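Local coordinates for flagellar protein FlgA (Thermotoga maritima, PDB 3FRN) that probably acts in the periplasm as a chaperone for assembly of the flagellar basal-body P-ring, at residues 36-48 and 62-76. Numbering follows the deposited sequence. Where two conformers were deposited one is given.
Sequences ILLPGLEYLVTRD and PENVRITVEGYSSLK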
loop_
_atom_site.group_PDB
_atom_site.type_symbol
_atom_site.label_atom_id
_atom_site.label_comp_id
_atom_site.label_asym_id
_atom_site.label_seq_id
_atom_site.Cartn_x
_atom_site.Cartn_y
_atom_site.Cartn_z
ATOM N N ILE A 36 25.375 -9.014 1.422
ATOM C CA ILE A 36 25.426 -10.465 1.598
ATOM C C ILE A 36 24.262 -11.047 0.815
ATOM O O ILE A 36 23.116 -10.828 1.171
ATOM C CB ILE A 36 25.280 -10.872 3.097
ATOM C CG1 ILE A 36 26.331 -10.170 3.962
ATOM C CG2 ILE A 36 25.364 -12.392 3.273
ATOM C CD1 ILE A 36 27.761 -10.430 3.535
ATOM N N LEU A 37 24.557 -11.785 -0.248
ATOM C CA LEU A 37 23.525 -12.275 -1.146
ATOM C C LEU A 37 23.021 -13.665 -0.729
ATOM O O LEU A 37 23.784 -14.625 -0.733
ATOM C CB LEU A 37 24.097 -12.318 -2.562
ATOM C CG LEU A 37 23.909 -11.186 -3.576
ATOM C CD1 LEU A 37 23.833 -9.810 -2.979
ATOM C CD2 LEU A 37 25.021 -11.269 -4.607
ATOM N N LEU A 38 21.746 -13.771 -0.347
ATOM C CA LEU A 38 21.199 -15.046 0.153
ATOM C C LEU A 38 20.207 -15.639 -0.828
ATOM O O LEU A 38 19.514 -14.903 -1.540
ATOM C CB LEU A 38 20.562 -14.857 1.550
ATOM C CG LEU A 38 21.459 -14.455 2.721
ATOM C CD1 LEU A 38 20.620 -14.111 3.936
ATOM C CD2 LEU A 38 22.464 -15.563 3.101
ATOM N N PRO A 39 20.134 -16.983 -0.897
ATOM C CA PRO A 39 19.419 -17.540 -2.019
ATOM C C PRO A 39 17.928 -17.189 -1.987
ATOM O O PRO A 39 17.310 -17.193 -0.921
ATOM C CB PRO A 39 19.612 -19.056 -1.839
ATOM C CG PRO A 39 19.848 -19.215 -0.361
ATOM C CD PRO A 39 20.645 -18.024 0.010
ATOM N N GLY A 40 17.378 -16.890 -3.160
ATOM C CA GLY A 40 15.936 -16.708 -3.325
ATOM C C GLY A 40 15.374 -15.361 -2.910
ATOM O O GLY A 40 14.162 -15.164 -2.961
ATOM N N LEU A 41 16.245 -14.439 -2.492
ATOM C CA LEU A 41 15.834 -13.104 -2.057
ATOM C C LEU A 41 16.154 -12.034 -3.102
ATOM O O LEU A 41 17.101 -12.175 -3.882
ATOM C CB LEU A 41 16.507 -12.726 -0.736
ATOM C CG LEU A 41 16.228 -13.571 0.508
ATOM C CD1 LEU A 41 17.027 -13.071 1.700
ATOM C CD2 LEU A 41 14.757 -13.579 0.850
ATOM N N GLU A 42 15.366 -10.958 -3.090
ATOM C CA GLU A 42 15.529 -9.855 -4.031
ATOM C C GLU A 42 16.218 -8.695 -3.348
ATOM O O GLU A 42 15.875 -8.352 -2.225
ATOM C CB GLU A 42 14.171 -9.385 -4.523
ATOM C CG GLU A 42 14.197 -8.750 -5.900
ATOM C CD GLU A 42 13.997 -9.748 -7.026
ATOM O OE1 GLU A 42 13.836 -10.955 -6.741
ATOM O OE2 GLU A 42 13.992 -9.319 -8.202
ATOM N N TYR A 43 17.172 -8.079 -4.032
ATOM C CA TYR A 43 17.948 -6.989 -3.455
ATOM C C TYR A 43 17.727 -5.706 -4.236
ATOM O O TYR A 43 17.511 -5.727 -5.441
ATOM C CB TYR A 43 19.449 -7.334 -3.445
ATOM C CG TYR A 43 19.816 -8.387 -2.427
ATOM C CD1 TYR A 43 19.402 -9.709 -2.580
ATOM C CD2 TYR A 43 20.567 -8.062 -1.324
ATOM C CE1 TYR A 43 19.709 -10.665 -1.639
ATOM C CE2 TYR A 43 20.890 -9.019 -0.367
ATOM C CZ TYR A 43 20.446 -10.317 -0.539
ATOM O OH TYR A 43 20.763 -11.271 0.384
ATOM N N LEU A 44 17.805 -4.578 -3.547
ATOM C CA LEU A 44 17.710 -3.299 -4.217
ATOM C C LEU A 44 18.876 -2.465 -3.746
ATOM O O LEU A 44 18.912 -2.072 -2.588
ATOM C CB LEU A 44 16.400 -2.624 -3.836
ATOM C CG LEU A 44 15.643 -1.774 -4.844
ATOM C CD1 LEU A 44 15.115 -2.609 -6.003
ATOM C CD2 LEU A 44 14.507 -1.092 -4.119
ATOM N N VAL A 45 19.853 -2.233 -4.619
ATOM C CA VAL A 45 20.987 -1.389 -4.269
ATOM C C VAL A 45 20.596 0.064 -4.487
ATOM O O VAL A 45 20.339 0.483 -5.618
ATOM C CB VAL A 45 22.243 -1.695 -5.099
ATOM C CG1 VAL A 45 23.369 -0.734 -4.721
ATOM C CG2 VAL A 45 22.691 -3.117 -4.894
ATOM N N THR A 46 20.557 0.825 -3.400
ATOM C CA THR A 46 20.125 2.216 -3.444
ATOM C C THR A 46 21.297 3.190 -3.508
ATOM O O THR A 46 22.442 2.816 -3.241
ATOM C CB THR A 46 19.297 2.557 -2.203
ATOM O OG1 THR A 46 20.073 2.280 -1.030
ATOM C CG2 THR A 46 18.025 1.730 -2.170
ATOM N N ARG A 47 20.993 4.444 -3.848
ATOM C CA ARG A 47 21.976 5.521 -3.888
ATOM C C ARG A 47 22.468 5.864 -2.493
ATOM O O ARG A 47 23.618 6.279 -2.320
ATOM C CB ARG A 47 21.377 6.780 -4.520
ATOM C CG ARG A 47 20.896 6.600 -5.937
ATOM C CD ARG A 47 22.013 6.093 -6.814
ATOM N NE ARG A 47 21.566 5.891 -8.183
ATOM C CZ ARG A 47 21.806 6.726 -9.184
ATOM N NH1 ARG A 47 21.354 6.444 -10.397
ATOM N NH2 ARG A 47 22.493 7.840 -8.974
ATOM N N ASP A 48 21.584 5.707 -1.510
ATOM C CA ASP A 48 21.922 5.946 -0.108
ATOM C C ASP A 48 22.913 4.898 0.408
ATOM O O ASP A 48 23.755 5.200 1.250
ATOM C CB ASP A 48 20.658 5.962 0.754
ATOM C CG ASP A 48 20.822 6.777 2.032
ATOM O OD1 ASP A 48 20.125 6.450 3.019
ATOM O OD2 ASP A 48 21.627 7.744 2.053
ATOM N N PRO A 62 20.002 4.037 -13.491
ATOM C CA PRO A 62 18.749 3.825 -12.768
ATOM C C PRO A 62 18.868 4.211 -11.296
ATOM O O PRO A 62 19.973 4.246 -10.750
ATOM C CB PRO A 62 18.524 2.312 -12.890
ATOM C CG PRO A 62 19.877 1.747 -13.136
ATOM C CD PRO A 62 20.568 2.767 -13.977
ATOM N N GLU A 63 17.730 4.487 -10.670
ATOM C CA GLU A 63 17.683 4.892 -9.270
ATOM C C GLU A 63 18.284 3.823 -8.365
ATOM O O GLU A 63 19.087 4.117 -7.477
ATOM C CB GLU A 63 16.235 5.159 -8.859
ATOM C CG GLU A 63 16.092 5.778 -7.488
ATOM C CD GLU A 63 16.751 7.140 -7.409
ATOM O OE1 GLU A 63 16.392 8.028 -8.215
ATOM O OE2 GLU A 63 17.622 7.320 -6.537
ATOM N N ASN A 64 17.875 2.583 -8.612
ATOM C CA ASN A 64 18.322 1.425 -7.863
ATOM C C ASN A 64 18.733 0.311 -8.815
ATOM O O ASN A 64 18.282 0.262 -9.964
ATOM C CB ASN A 64 17.193 0.900 -6.971
ATOM C CG ASN A 64 16.471 2.004 -6.218
ATOM O OD1 ASN A 64 15.287 2.258 -6.452
ATOM N ND2 ASN A 64 17.183 2.674 -5.315
ATOM N N VAL A 65 19.582 -0.589 -8.328
ATOM C CA VAL A 65 19.906 -1.815 -9.055
ATOM C C VAL A 65 19.125 -2.954 -8.417
ATOM O O VAL A 65 19.188 -3.137 -7.204
ATOM C CB VAL A 65 21.420 -2.137 -8.997
ATOM C CG1 VAL A 65 21.742 -3.368 -9.828
ATOM C CG2 VAL A 65 22.240 -0.937 -9.481
ATOM N N ARG A 66 18.398 -3.714 -9.234
ATOM C CA ARG A 66 17.592 -4.833 -8.745
ATOM C C ARG A 66 18.272 -6.191 -8.972
ATOM O O ARG A 66 18.487 -6.607 -10.106
ATOM C CB ARG A 66 16.189 -4.798 -9.369
ATOM C CG ARG A 66 15.322 -6.011 -9.044
ATOM C CD ARG A 66 13.856 -5.711 -9.288
ATOM N NE ARG A 66 12.976 -6.767 -8.789
ATOM C CZ ARG A 66 11.646 -6.692 -8.782
ATOM N NH1 ARG A 66 11.028 -5.604 -9.239
ATOM N NH2 ARG A 66 10.931 -7.704 -8.307
ATOM N N ILE A 67 18.591 -6.870 -7.873
ATOM C CA ILE A 67 19.345 -8.122 -7.893
ATOM C C ILE A 67 18.492 -9.307 -7.440
ATOM O O ILE A 67 17.934 -9.305 -6.341
ATOM C CB ILE A 67 20.570 -8.043 -6.962
ATOM C CG1 ILE A 67 21.310 -6.724 -7.151
ATOM C CG2 ILE A 67 21.510 -9.250 -7.153
ATOM C CD1 ILE A 67 22.230 -6.442 -6.017
ATOM N N THR A 68 18.411 -10.315 -8.295
ATOM C CA THR A 68 17.733 -11.564 -7.979
ATOM C C THR A 68 18.810 -12.596 -7.668
ATOM O O THR A 68 19.708 -12.799 -8.472
ATOM C CB THR A 68 16.908 -12.032 -9.182
ATOM O OG1 THR A 68 16.076 -10.954 -9.629
ATOM C CG2 THR A 68 16.048 -13.252 -8.841
ATOM N N VAL A 69 18.756 -13.210 -6.487
ATOM C CA VAL A 69 19.672 -14.298 -6.180
ATOM C C VAL A 69 19.024 -15.666 -6.411
ATOM O O VAL A 69 18.001 -15.993 -5.805
ATOM C CB VAL A 69 20.169 -14.219 -4.735
ATOM C CG1 VAL A 69 21.265 -15.237 -4.505
ATOM C CG2 VAL A 69 20.680 -12.825 -4.443
ATOM N N GLU A 70 19.629 -16.457 -7.290
ATOM C CA GLU A 70 19.246 -17.853 -7.487
ATOM C C GLU A 70 19.229 -18.692 -6.198
ATOM O O GLU A 70 19.895 -18.374 -5.202
ATOM C CB GLU A 70 20.183 -18.498 -8.511
ATOM C CG GLU A 70 20.187 -17.786 -9.851
ATOM C CD GLU A 70 21.047 -18.477 -10.895
ATOM O OE1 GLU A 70 22.291 -18.443 -10.765
ATOM O OE2 GLU A 70 20.473 -19.041 -11.855
ATOM N N GLY A 71 18.442 -19.757 -6.203
ATOM C CA GLY A 71 18.403 -20.656 -5.047
ATOM C C GLY A 71 17.006 -21.150 -4.753
ATOM O O GLY A 71 16.021 -20.587 -5.241
ATOM N N TYR A 72 16.932 -22.221 -3.967
ATOM C CA TYR A 72 15.676 -22.752 -3.465
ATOM C C TYR A 72 14.959 -21.668 -2.681
ATOM O O TYR A 72 15.588 -20.719 -2.202
ATOM C CB TYR A 72 15.928 -24.011 -2.619
ATOM C CG TYR A 72 16.263 -25.193 -3.489
ATOM C CD1 TYR A 72 15.465 -25.507 -4.570
ATOM C CD2 TYR A 72 17.385 -25.973 -3.257
ATOM C CE1 TYR A 72 15.760 -26.563 -5.395
ATOM C CE2 TYR A 72 17.693 -27.051 -4.087
ATOM C CZ TYR A 72 16.876 -27.335 -5.149
ATOM O OH TYR A 72 17.131 -28.401 -5.996
ATOM N N SER A 73 13.638 -21.780 -2.585
ATOM C CA SER A 73 12.837 -20.661 -2.090
ATOM C C SER A 73 12.430 -20.802 -0.630
ATOM O O SER A 73 11.537 -20.097 -0.166
ATOM C CB SER A 73 11.602 -20.469 -2.971
ATOM O OG SER A 73 10.820 -21.649 -2.986
ATOM N N SER A 74 13.104 -21.688 0.094
ATOM C CA SER A 74 12.710 -22.033 1.448
ATOM C C SER A 74 13.049 -20.948 2.459
ATOM O O SER A 74 12.254 -20.650 3.349
ATOM C CB SER A 74 13.360 -23.352 1.861
ATOM O OG SER A 74 14.770 -23.241 1.799
ATOM N N LEU A 75 14.238 -20.375 2.340
ATOM C CA LEU A 75 14.630 -19.287 3.223
ATOM C C LEU A 75 13.681 -18.088 3.015
ATOM O O LEU A 75 13.101 -17.575 3.974
ATOM C CB LEU A 75 16.085 -18.884 2.971
ATOM C CG LEU A 75 16.497 -17.553 3.608
ATOM C CD1 LEU A 75 16.459 -17.661 5.127
ATOM C CD2 LEU A 75 17.872 -17.126 3.129
ATOM N N LYS A 76 13.549 -17.659 1.762
ATOM C CA LYS A 76 12.606 -16.622 1.340
ATOM C C LYS A 76 11.218 -16.819 1.942
ATOM O O LYS A 76 10.686 -15.914 2.580
ATOM C CB LYS A 76 12.478 -16.631 -0.186
ATOM C CG LYS A 76 11.540 -15.573 -0.722
ATOM C CD LYS A 76 10.599 -16.153 -1.757
ATOM C CE LYS A 76 9.561 -15.134 -2.160
ATOM N NZ LYS A 76 8.951 -15.525 -3.452
HETATM O O HOH W 1 15.194 -18.522 -0.423
HETATM O O HOH W 2 17.796 5.150 -4.551
#
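E42 and R66 form a salt bridge, with R66 NE 2.8 Å from E42 OE2. E42 OE2 lies near the guanidinium plane of R66, and the NE-H reaches it on its anti side, somewhat out of the carboxylate plane. The two planes stand 86° apart. E42 gets there by a bend at chi2 (90°), while R66 stays extended from CG to NE. T68 OG1 lies 3.0 Å from the same OE2 and is also bonded to a glycerol. Beyond the V45-V65 end of the strand pair, where helix 47-53 begins, R47 NH1 points almost straight at P62 O, 2.6 Å away, from above that carbonyl's plane. R47 NE adds a weak bond to E63 O. With an alanine at R47, the carbonyls of P62 and E63 would probably both lose their donor, and the loop at 62-63 would be tied less firmly to the start of helix 47-53.

Strands 42-45 and 65-69 pair antiparallel in the FlgA N-terminal domain. Y43 with I67 and V45 with V65 are the hydrogen-bonded pairs between them. Strand 65-69 is the middle strand of a three-stranded mixed sheet, with strand 10-13 beyond it. Just before strand 42-45, G40 N bonds to V69 O, and V69 N to L41 O. A water joins P39 O, Y72 O and K76 N.

On the face opposite E42, V45 CG2 packs 3.5 Å from I67 CD1. V69 CG2 touches Y43 CE1 and L37 CG, both at 3.7 Å. L37 CD1 sits over the centre of the Y43 ring. The Y43 hydroxyl donates to I36 O and accepts from L38 N, which fixes the ring against the 36-38 backbone. At the start of helix 74-87, L75 CD2 meets L38 CB at 3.9 Å.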